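Local atomic coordinates of amidohydrolase 3 domain-containing protein (PDB entry 3IGH), a protein that probably hydrolyses carbon-nitrogen bonds other than peptide bonds, as a metal-dependent enzyme of the amidohydrolase family whose natural substrate is not known. Residues V138-T152 against G162-I176. Sequence-based numbering, arbitrary orientation.
Sequences VAVANDKMLELLNLT and GIIKEKSLEEARKVI. With SO4 (sulfate ion), chain P.
Both carboxylate oxygens of Glu171 grip Thr152: OE2 takes the hydroxyl, Thr152 OG1 to Glu171 OE2 at 2.8 Å, and OE1 takes the amide, Thr152 N to Glu171 OE1 at 3.0 Å, on its syn lone pair. A water donates to Glu171 OE1 and Thr152 O and accepts from Ser168 OG, tying the same corner to the helix once more. Glu171 runs past Leu151 in the opposite direction, its chain extended and CG anti to the backbone N (chi1 -176°), and Leu151 CD2 lies 3.4 Å from Glu171 OE1. Cut back to an alanine, Glu171 would probably leave the Thr152 amide and hydroxyl without their acceptor and the loop after helix 143-149 less tied to helix 166-176. Further in, Leu151 CD1 meets Ile164 CD1 at 3.9 Å, the two side chains at about a right angle, while Leu149 CD2 packs on Ile176 CG1 and Val175 CG1. Phe130 and Phe157 also touch Ile164. Ala139 and Ile164 form an antiparallel hydrogen-bonded pair, Ala139 N to Ile164 O 2.9 Å and Ile164 N to Ala139 O 2.8 Å. Next along, Ala141 N reaches Gly162 O at 3.2 Å. Gly162 and Ile163 both face Asp158, a G1 beta bulge between strands 157-158 and 163-165. Helices 143-149 and 166-176 pack together on the face of this mixed sheet that carries Ala139 and Ile164.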
ATOM      1  N   VAL A 138     -26.747  -6.132 -26.454  1.00 40.10           N
ATOM      2  CA  VAL A 138     -26.393  -6.653 -27.776  1.00 39.12           C
ATOM      3  C   VAL A 138     -25.263  -5.797 -28.343  1.00 34.37           C
ATOM      4  O   VAL A 138     -25.207  -4.583 -28.107  1.00 36.56           O
ATOM      5  CB  VAL A 138     -27.613  -6.609 -28.783  1.00 43.83           C
ATOM      6  CG1 VAL A 138     -27.219  -7.136 -30.158  1.00 42.47           C
ATOM      7  CG2 VAL A 138     -28.810  -7.403 -28.278  1.00 44.88           C
ATOM      8  N   ALA A 139     -24.360  -6.430 -29.096  1.00 32.49           N
ATOM      9  CA  ALA A 139     -23.333  -5.711 -29.828  1.00 30.61           C
ATOM     10  C   ALA A 139     -23.105  -6.291 -31.215  1.00 30.38           C
ATOM     11  O   ALA A 139     -23.448  -7.440 -31.482  1.00 35.18           O
ATOM     12  CB  ALA A 139     -22.026  -5.703 -29.045  1.00 32.60           C
ATOM     13  N   VAL A 140     -22.533  -5.476 -32.095  1.00 37.45           N
ATOM     14  CA  VAL A 140     -22.115  -5.938 -33.416  1.00 37.07           C
ATOM     15  C   VAL A 140     -20.633  -5.622 -33.584  1.00 37.59           C
ATOM     16  O   VAL A 140     -20.152  -4.578 -33.126  1.00 33.46           O
ATOM     17  CB  VAL A 140     -22.942  -5.297 -34.579  1.00 37.05           C
ATOM     18  CG1 VAL A 140     -22.661  -6.007 -35.906  1.00 39.34           C
ATOM     19  CG2 VAL A 140     -24.434  -5.367 -34.300  1.00 39.74           C
ATOM     20  N   ALA A 141     -19.916  -6.534 -34.238  1.00 38.31           N
ATOM     21  CA  ALA A 141     -18.487  -6.380 -34.475  1.00 42.76           C
ATOM     22  C   ALA A 141     -18.112  -6.700 -35.928  1.00 36.31           C
ATOM     23  O   ALA A 141     -18.743  -7.553 -36.555  1.00 42.78           O
ATOM     24  CB  ALA A 141     -17.708  -7.272 -33.503  1.00 36.82           C
ATOM     25  N   ASN A 142     -17.103  -6.003 -36.454  1.00 39.80           N
ATOM     26  CA  ASN A 142     -16.535  -6.336 -37.762  1.00 37.14           C
ATOM     27  C   ASN A 142     -15.527  -7.507 -37.704  1.00 38.80           C
ATOM     28  O   ASN A 142     -15.273  -8.059 -36.619  1.00 35.59           O
ATOM     29  CB  ASN A 142     -15.979  -5.088 -38.486  1.00 33.37           C
ATOM     30  CG  ASN A 142     -14.704  -4.509 -37.860  1.00 44.09           C
ATOM     31  OD1 ASN A 142     -14.100  -5.062 -36.927  1.00 40.32           O
ATOM     32  ND2 ASN A 142     -14.287  -3.367 -38.397  1.00 36.58           N
ATOM     33  N   ASP A 143     -14.983  -7.885 -38.866  1.00 41.52           N
ATOM     34  CA  ASP A 143     -14.035  -9.006 -38.998  1.00 45.28           C
ATOM     35  C   ASP A 143     -12.829  -8.899 -38.069  1.00 37.96           C
ATOM     36  O   ASP A 143     -12.505  -9.853 -37.356  1.00 43.45           O
ATOM     37  CB  ASP A 143     -13.531  -9.119 -40.446  1.00 49.93           C
ATOM     38  CG  ASP A 143     -14.569  -9.700 -41.395  1.00 62.58           C
ATOM     39  OD1 ASP A 143     -14.473  -9.437 -42.612  1.00 75.44           O
ATOM     40  OD2 ASP A 143     -15.470 -10.425 -40.934  1.00 58.67           O
ATOM     41  N   LYS A 144     -12.185  -7.733 -38.082  1.00 32.63           N
ATOM     42  CA  LYS A 144     -10.970  -7.491 -37.303  1.00 39.04           C
ATOM     43  C   LYS A 144     -11.185  -7.650 -35.798  1.00 43.23           C
ATOM     44  O   LYS A 144     -10.333  -8.194 -35.085  1.00 38.41           O
ATOM     45  CB  LYS A 144     -10.426  -6.097 -37.597  1.00 38.68           C
ATOM     46  CG  LYS A 144      -9.756  -5.956 -38.959  1.00 50.09           C
ATOM     47  CD  LYS A 144      -9.103  -4.590 -39.101  1.00 45.59           C
ATOM     48  CE  LYS A 144      -8.216  -4.515 -40.340  1.00 62.91           C
ATOM     49  NZ  LYS A 144      -9.008  -4.504 -41.603  1.00 69.32           N
ATOM     50  N   MET A 145     -12.332  -7.181 -35.321  1.00 37.98           N
ATOM     51  CA  MET A 145     -12.659  -7.277 -33.910  1.00 36.28           C
ATOM     52  C   MET A 145     -12.991  -8.716 -33.556  1.00 35.38           C
ATOM     53  O   MET A 145     -12.606  -9.200 -32.488  1.00 36.70           O
ATOM     54  CB  MET A 145     -13.838  -6.356 -33.581  1.00 36.94           C
ATOM     55  CG  MET A 145     -14.135  -6.242 -32.090  1.00 43.01           C
ATOM     56  SD  MET A 145     -12.879  -5.299 -31.208  1.00 35.80           S
ATOM     57  CE  MET A 145     -13.184  -5.929 -29.566  1.00 36.67           C
ATOM     58  N   LEU A 146     -13.689  -9.407 -34.460  1.00 36.23           N
ATOM     59  CA  LEU A 146     -14.048 -10.807 -34.229  1.00 34.79           C
ATOM     60  C   LEU A 146     -12.811 -11.713 -34.200  1.00 36.24           C
ATOM     61  O   LEU A 146     -12.797 -12.725 -33.493  1.00 37.61           O
ATOM     62  CB  LEU A 146     -15.053 -11.299 -35.279  1.00 42.27           C
ATOM     63  CG  LEU A 146     -16.485 -10.747 -35.182  1.00 38.75           C
ATOM     64  CD1 LEU A 146     -17.350 -11.293 -36.322  1.00 37.82           C
ATOM     65  CD2 LEU A 146     -17.110 -11.062 -33.839  1.00 34.22           C
ATOM     66  N   GLU A 147     -11.791 -11.339 -34.976  1.00 37.90           N
ATOM     67  CA  GLU A 147     -10.497 -12.021 -34.947  1.00 41.27           C
ATOM     68  C   GLU A 147      -9.865 -11.897 -33.563  1.00 40.12           C
ATOM     69  O   GLU A 147      -9.430 -12.899 -32.986  1.00 44.17           O
ATOM     70  CB  GLU A 147      -9.557 -11.447 -36.013  1.00 36.47           C
ATOM     71  CG  GLU A 147      -8.191 -12.142 -36.091  1.00 56.14           C
ATOM     72  CD  GLU A 147      -8.293 -13.627 -36.436  1.00 65.48           C
ATOM     73  OE1 GLU A 147      -9.110 -13.987 -37.312  1.00 59.27           O
ATOM     74  OE2 GLU A 147      -7.549 -14.431 -35.834  1.00 49.81           O
ATOM     75  N   LEU A 148      -9.847 -10.672 -33.034  1.00 39.09           N
ATOM     76  CA  LEU A 148      -9.330 -10.409 -31.684  1.00 40.25           C
ATOM     77  C   LEU A 148     -10.111 -11.137 -30.597  1.00 42.21           C
ATOM     78  O   LEU A 148      -9.529 -11.604 -29.610  1.00 40.75           O
ATOM     79  CB  LEU A 148      -9.329  -8.909 -31.389  1.00 37.87           C
ATOM     80  CG  LEU A 148      -8.243  -8.044 -32.029  1.00 49.39           C
ATOM     81  CD1 LEU A 148      -8.559  -6.576 -31.815  1.00 40.26           C
ATOM     82  CD2 LEU A 148      -6.859  -8.382 -31.470  1.00 54.77           C
ATOM     83  N   LEU A 149     -11.427 -11.240 -30.779  1.00 38.51           N
ATOM     84  CA  LEU A 149     -12.287 -11.779 -29.726  1.00 36.14           C
ATOM     85  C   LEU A 149     -12.227 -13.291 -29.640  1.00 37.13           C
ATOM     86  O   LEU A 149     -12.271 -13.844 -28.539  1.00 36.64           O
ATOM     87  CB  LEU A 149     -13.742 -11.322 -29.897  1.00 37.23           C
ATOM     88  CG  LEU A 149     -14.100  -9.862 -29.601  1.00 37.37           C
ATOM     89  CD1 LEU A 149     -15.567  -9.607 -29.965  1.00 36.90           C
ATOM     90  CD2 LEU A 149     -13.821  -9.494 -28.136  1.00 38.59           C
ATOM     91  N   ASN A 150     -12.140 -13.943 -30.806  1.00 37.94           N
ATOM     92  CA  ASN A 150     -12.127 -15.402 -30.909  1.00 38.93           C
ATOM     93  C   ASN A 150     -13.186 -16.052 -30.016  1.00 42.56           C
ATOM     94  O   ASN A 150     -12.871 -16.863 -29.132  1.00 41.10           O
ATOM     95  CB  ASN A 150     -10.718 -15.956 -30.614  1.00 44.28           C
ATOM     96  CG  ASN A 150     -10.544 -17.393 -31.087  1.00 48.85           C
ATOM     97  OD1 ASN A 150     -10.807 -17.712 -32.247  1.00 56.45           O
ATOM     98  ND2 ASN A 150     -10.121 -18.268 -30.183  1.00 41.47           N
ATOM     99  N   LEU A 151     -14.439 -15.655 -30.240  1.00 42.03           N
ATOM    100  CA  LEU A 151     -15.567 -16.090 -29.410  1.00 43.79           C
ATOM    101  C   LEU A 151     -15.918 -17.545 -29.652  1.00 47.25           C
ATOM    102  O   LEU A 151     -15.744 -18.052 -30.759  1.00 46.50           O
ATOM    103  CB  LEU A 151     -16.802 -15.215 -29.663  1.00 41.63           C
ATOM    104  CG  LEU A 151     -16.672 -13.714 -29.378  1.00 44.11           C
ATOM    105  CD1 LEU A 151     -17.961 -12.972 -29.739  1.00 45.75           C
ATOM    106  CD2 LEU A 151     -16.273 -13.447 -27.918  1.00 38.13           C
ATOM    107  N   THR A 152     -16.403 -18.206 -28.601  1.00 48.49           N
ATOM    108  CA  THR A 152     -16.853 -19.591 -28.674  1.00 54.54           C
ATOM    109  C   THR A 152     -18.130 -19.639 -29.520  1.00 58.92           C
ATOM    110  O   THR A 152     -19.039 -18.834 -29.297  1.00 54.01           O
ATOM    111  CB  THR A 152     -17.112 -20.166 -27.255  1.00 58.49           C
ATOM    112  OG1 THR A 152     -15.939 -19.999 -26.449  1.00 54.72           O
ATOM    113  CG2 THR A 152     -17.476 -21.650 -27.297  1.00 58.97           C
ATOM    114  N   GLY A 162     -22.519 -10.798 -37.412  1.00 49.06           N
ATOM    115  CA  GLY A 162     -21.632 -10.191 -36.419  1.00 45.33           C
ATOM    116  C   GLY A 162     -22.326  -9.832 -35.116  1.00 44.53           C
ATOM    117  O   GLY A 162     -21.755  -9.113 -34.295  1.00 44.13           O
ATOM    118  N   ILE A 163     -23.542 -10.351 -34.927  1.00 44.92           N
ATOM    119  CA  ILE A 163     -24.381 -10.025 -33.765  1.00 45.06           C
ATOM    120  C   ILE A 163     -24.063 -10.911 -32.569  1.00 46.00           C
ATOM    121  O   ILE A 163     -24.104 -12.143 -32.660  1.00 44.97           O
ATOM    122  CB  ILE A 163     -25.895 -10.096 -34.106  1.00 52.15           C
ATOM    123  CG1 ILE A 163     -26.260  -8.969 -35.082  1.00 51.56           C
ATOM    124  CG2 ILE A 163     -26.751 -10.014 -32.834  1.00 48.29           C
ATOM    125  CD1 ILE A 163     -27.577  -9.164 -35.810  1.00 68.93           C
ATOM    126  N   ILE A 164     -23.744 -10.256 -31.452  1.00 39.87           N
ATOM    127  CA  ILE A 164     -23.296 -10.903 -30.234  1.00 39.28           C
ATOM    128  C   ILE A 164     -24.268 -10.518 -29.111  1.00 40.34           C
ATOM    129  O   ILE A 164     -24.485  -9.330 -28.853  1.00 38.84           O
ATOM    130  CB  ILE A 164     -21.867 -10.414 -29.863  1.00 43.30           C
ATOM    131  CG1 ILE A 164     -20.892 -10.594 -31.038  1.00 42.91           C
ATOM    132  CG2 ILE A 164     -21.348 -11.148 -28.654  1.00 43.04           C
ATOM    133  CD1 ILE A 164     -19.683  -9.670 -30.982  1.00 46.44           C
ATOM    134  N   LYS A 165     -24.839 -11.518 -28.444  1.00 38.16           N
ATOM    135  CA  LYS A 165     -25.826 -11.276 -27.391  1.00 45.92           C
ATOM    136  C   LYS A 165     -25.720 -12.294 -26.265  1.00 47.49           C
ATOM    137  O   LYS A 165     -24.978 -13.273 -26.374  1.00 49.91           O
ATOM    138  CB  LYS A 165     -27.250 -11.264 -27.971  1.00 49.58           C
ATOM    139  CG  LYS A 165     -27.673 -12.559 -28.666  1.00 54.36           C
ATOM    140  CD  LYS A 165     -29.018 -12.397 -29.372  1.00 60.51           C
ATOM    141  CE  LYS A 165     -29.456 -13.688 -30.050  1.00 71.50           C
ATOM    142  NZ  LYS A 165     -29.766 -14.756 -29.062  1.00 67.61           N
ATOM    143  N   GLU A 166     -26.462 -12.039 -25.187  1.00 49.71           N
ATOM    144  CA  GLU A 166     -26.567 -12.930 -24.023  1.00 51.07           C
ATOM    145  C   GLU A 166     -25.209 -13.370 -23.464  1.00 53.76           C
ATOM    146  O   GLU A 166     -24.397 -12.517 -23.090  1.00 51.52           O
ATOM    147  CB  GLU A 166     -27.514 -14.105 -24.317  1.00 56.06           C
ATOM    148  CG  GLU A 166     -28.962 -13.657 -24.603  1.00 57.63           C
ATOM    149  CD  GLU A 166     -29.887 -14.800 -25.018  1.00 69.57           C
ATOM    150  OE1 GLU A 166     -29.852 -15.877 -24.380  1.00 82.05           O
ATOM    151  OE2 GLU A 166     -30.665 -14.613 -25.980  1.00 87.73           O
ATOM    152  N   LYS A 167     -24.941 -14.675 -23.432  1.00 47.77           N
ATOM    153  CA  LYS A 167     -23.699 -15.156 -22.827  1.00 53.72           C
ATOM    154  C   LYS A 167     -22.474 -14.967 -23.719  1.00 48.85           C
ATOM    155  O   LYS A 167     -21.352 -14.933 -23.215  1.00 46.66           O
ATOM    156  CB  LYS A 167     -23.817 -16.596 -22.316  1.00 51.59           C
ATOM    157  CG  LYS A 167     -23.917 -17.669 -23.380  1.00 64.33           C
ATOM    158  CD  LYS A 167     -23.947 -19.048 -22.725  1.00 72.92           C
ATOM    159  CE  LYS A 167     -24.330 -20.139 -23.713  1.00 91.34           C
ATOM    160  NZ  LYS A 167     -23.296 -20.344 -24.768  1.00 99.65           N
ATOM    161  N   SER A 168     -22.689 -14.831 -25.030  1.00 43.12           N
ATOM    162  CA  SER A 168     -21.604 -14.484 -25.952  1.00 45.05           C
ATOM    163  C   SER A 168     -21.129 -13.044 -25.746  1.00 47.89           C
ATOM    164  O   SER A 168     -19.950 -12.741 -25.952  1.00 46.03           O
ATOM    165  CB  SER A 168     -22.018 -14.701 -27.404  1.00 43.34           C
ATOM    166  OG  SER A 168     -22.256 -16.075 -27.649  1.00 49.09           O
ATOM    167  N   LEU A 169     -22.052 -12.163 -25.356  1.00 44.28           N
ATOM    168  CA  LEU A 169     -21.707 -10.779 -25.026  1.00 39.57           C
ATOM    169  C   LEU A 169     -20.953 -10.719 -23.708  1.00 41.59           C
ATOM    170  O   LEU A 169     -20.017  -9.922 -23.554  1.00 38.48           O
ATOM    171  CB  LEU A 169     -22.951  -9.885 -24.972  1.00 40.34           C
ATOM    172  CG  LEU A 169     -22.623  -8.400 -24.749  1.00 38.85           C
ATOM    173  CD1 LEU A 169     -21.802  -7.836 -25.905  1.00 35.20           C
ATOM    174  CD2 LEU A 169     -23.873  -7.595 -24.539  1.00 43.68           C
ATOM    175  N   GLU A 170     -21.378 -11.559 -22.765  1.00 42.98           N
ATOM    176  CA  GLU A 170     -20.689 -11.743 -21.493  0.50 47.00           C
ATOM    177  C   GLU A 170     -19.250 -12.207 -21.749  1.00 47.60           C
ATOM    178  O   GLU A 170     -18.313 -11.735 -21.105  1.00 42.91           O
ATOM    179  CB  GLU A 170     -21.456 -12.765 -20.646  0.50 50.47           C
ATOM    180  CG  GLU A 170     -20.882 -13.059 -19.260  0.50 59.22           C
ATOM    181  CD  GLU A 170     -21.572 -14.237 -18.580  0.50 57.10           C
ATOM    182  OE1 GLU A 170     -22.751 -14.517 -18.896  0.50 51.76           O
ATOM    183  OE2 GLU A 170     -20.932 -14.886 -17.725  0.50 66.19           O
ATOM    184  N   GLU A 171     -19.088 -13.127 -22.701  1.00 40.86           N
ATOM    185  CA  GLU A 171     -17.760 -13.614 -23.080  1.00 45.64           C
ATOM    186  C   GLU A 171     -16.949 -12.498 -23.734  1.00 40.03           C
ATOM    187  O   GLU A 171     -15.794 -12.283 -23.378  1.00 36.43           O
ATOM    188  CB  GLU A 171     -17.845 -14.829 -24.018  1.00 43.86           C
ATOM    189  CG  GLU A 171     -16.484 -15.438 -24.366  1.00 54.22           C
ATOM    190  CD  GLU A 171     -16.542 -16.466 -25.490  1.00 59.32           C
ATOM    191  OE1 GLU A 171     -17.372 -16.321 -26.415  1.00 66.92           O
ATOM    192  OE2 GLU A 171     -15.736 -17.419 -25.455  1.00 62.94           O
ATOM    193  N   ALA A 172     -17.567 -11.778 -24.670  1.00 34.41           N
ATOM    194  CA  ALA A 172     -16.899 -10.687 -25.371  1.00 33.21           C
ATOM    195  C   ALA A 172     -16.400  -9.605 -24.415  1.00 37.20           C
ATOM    196  O   ALA A 172     -15.286  -9.106 -24.583  1.00 35.71           O
ATOM    197  CB  ALA A 172     -17.821 -10.077 -26.427  1.00 37.50           C
ATOM    198  N   ARG A 173     -17.174  -9.310 -23.400  1.00 34.89           N
ATOM    199  CA  ARG A 173     -16.806  -8.299 -22.456  0.50 38.95           C
ATOM    200  C   ARG A 173     -15.639  -8.740 -21.615  1.00 41.00           C
ATOM    201  O   ARG A 173     -14.759  -7.977 -21.362  1.00 37.86           O
ATOM    202  CB  ARG A 173     -17.958  -8.042 -21.544  0.50 41.66           C
ATOM    203  CG  ARG A 173     -18.918  -7.091 -22.059  0.50 51.28           C
ATOM    204  CD  ARG A 173     -19.411  -6.301 -20.907  0.50 69.28           C
ATOM    205  NE  ARG A 173     -20.827  -6.090 -21.029  0.50 73.76           N
ATOM    206  CZ  ARG A 173     -21.395  -4.904 -20.931  0.50 78.35           C
ATOM    207  NH1 ARG A 173     -22.698  -4.790 -21.081  0.50 67.27           N
ATOM    208  NH2 ARG A 173     -20.653  -3.843 -20.676  0.50 80.01           N
ATOM    209  N   LYS A 174     -15.679  -9.983 -21.180  1.00 38.30           N
ATOM    210  CA  LYS A 174     -14.588 -10.592 -20.416  1.00 45.39           C
ATOM    211  C   LYS A 174     -13.282 -10.575 -21.214  1.00 40.82           C
ATOM    212  O   LYS A 174     -12.230 -10.205 -20.688  1.00 41.01           O
ATOM    213  CB  LYS A 174     -14.963 -12.026 -20.021  1.00 43.17           C
ATOM    214  CG  LYS A 174     -14.051 -12.666 -18.977  1.00 50.72           C
ATOM    215  CD  LYS A 174     -14.566 -14.052 -18.588  1.00 62.58           C
ATOM    216  CE  LYS A 174     -13.969 -14.550 -17.272  1.00 78.40           C
ATOM    217  NZ  LYS A 174     -12.618 -15.160 -17.440  1.00 77.42           N
ATOM    218  N   VAL A 175     -13.369 -10.944 -22.493  1.00 37.37           N
ATOM    219  CA  VAL A 175     -12.209 -10.980 -23.389  1.00 34.15           C
ATOM    220  C   VAL A 175     -11.633  -9.581 -23.650  1.00 37.70           C
ATOM    221  O   VAL A 175     -10.410  -9.383 -23.627  1.00 35.89           O
ATOM    222  CB  VAL A 175     -12.573 -11.704 -24.722  1.00 36.66           C
ATOM    223  CG1 VAL A 175     -11.500 -11.508 -25.772  1.00 39.06           C
ATOM    224  CG2 VAL A 175     -12.786 -13.195 -24.471  1.00 36.80           C
ATOM    225  N   ILE A 176     -12.514  -8.609 -23.878  1.00 32.83           N
ATOM    226  CA  ILE A 176     -12.095  -7.217 -24.000  1.00 31.84           C
ATOM    227  C   ILE A 176     -11.367  -6.769 -22.726  1.00 33.31           C
ATOM    228  O   ILE A 176     -10.269  -6.226 -22.795  1.00 31.18           O
ATOM    229  CB  ILE A 176     -13.294  -6.270 -24.312  1.00 30.40           C
ATOM    230  CG1 ILE A 176     -13.818  -6.511 -25.734  1.00 36.13           C
ATOM    231  CG2 ILE A 176     -12.882  -4.795 -24.174  1.00 35.15           C
ATOM    232  CD1 ILE A 176     -15.230  -5.970 -25.962  1.00 34.96           C
TER
HETATM  233  S   SO4 P  15     -25.102 -23.091 -27.257  0.50 58.74           S
HETATM  234  O1  SO4 P  15     -25.002 -21.865 -26.477  0.50 49.93           O
HETATM  235  O2  SO4 P  15     -25.242 -22.777 -28.674  0.50 62.61           O
HETATM  236  O3  SO4 P  15     -23.894 -23.890 -27.070  0.50 55.58           O
HETATM  237  O4  SO4 P  15     -26.269 -23.844 -26.803  0.50 61.38           O
HETATM  238  O   HOH W   1     -19.784 -17.342 -27.345  1.00 41.85           O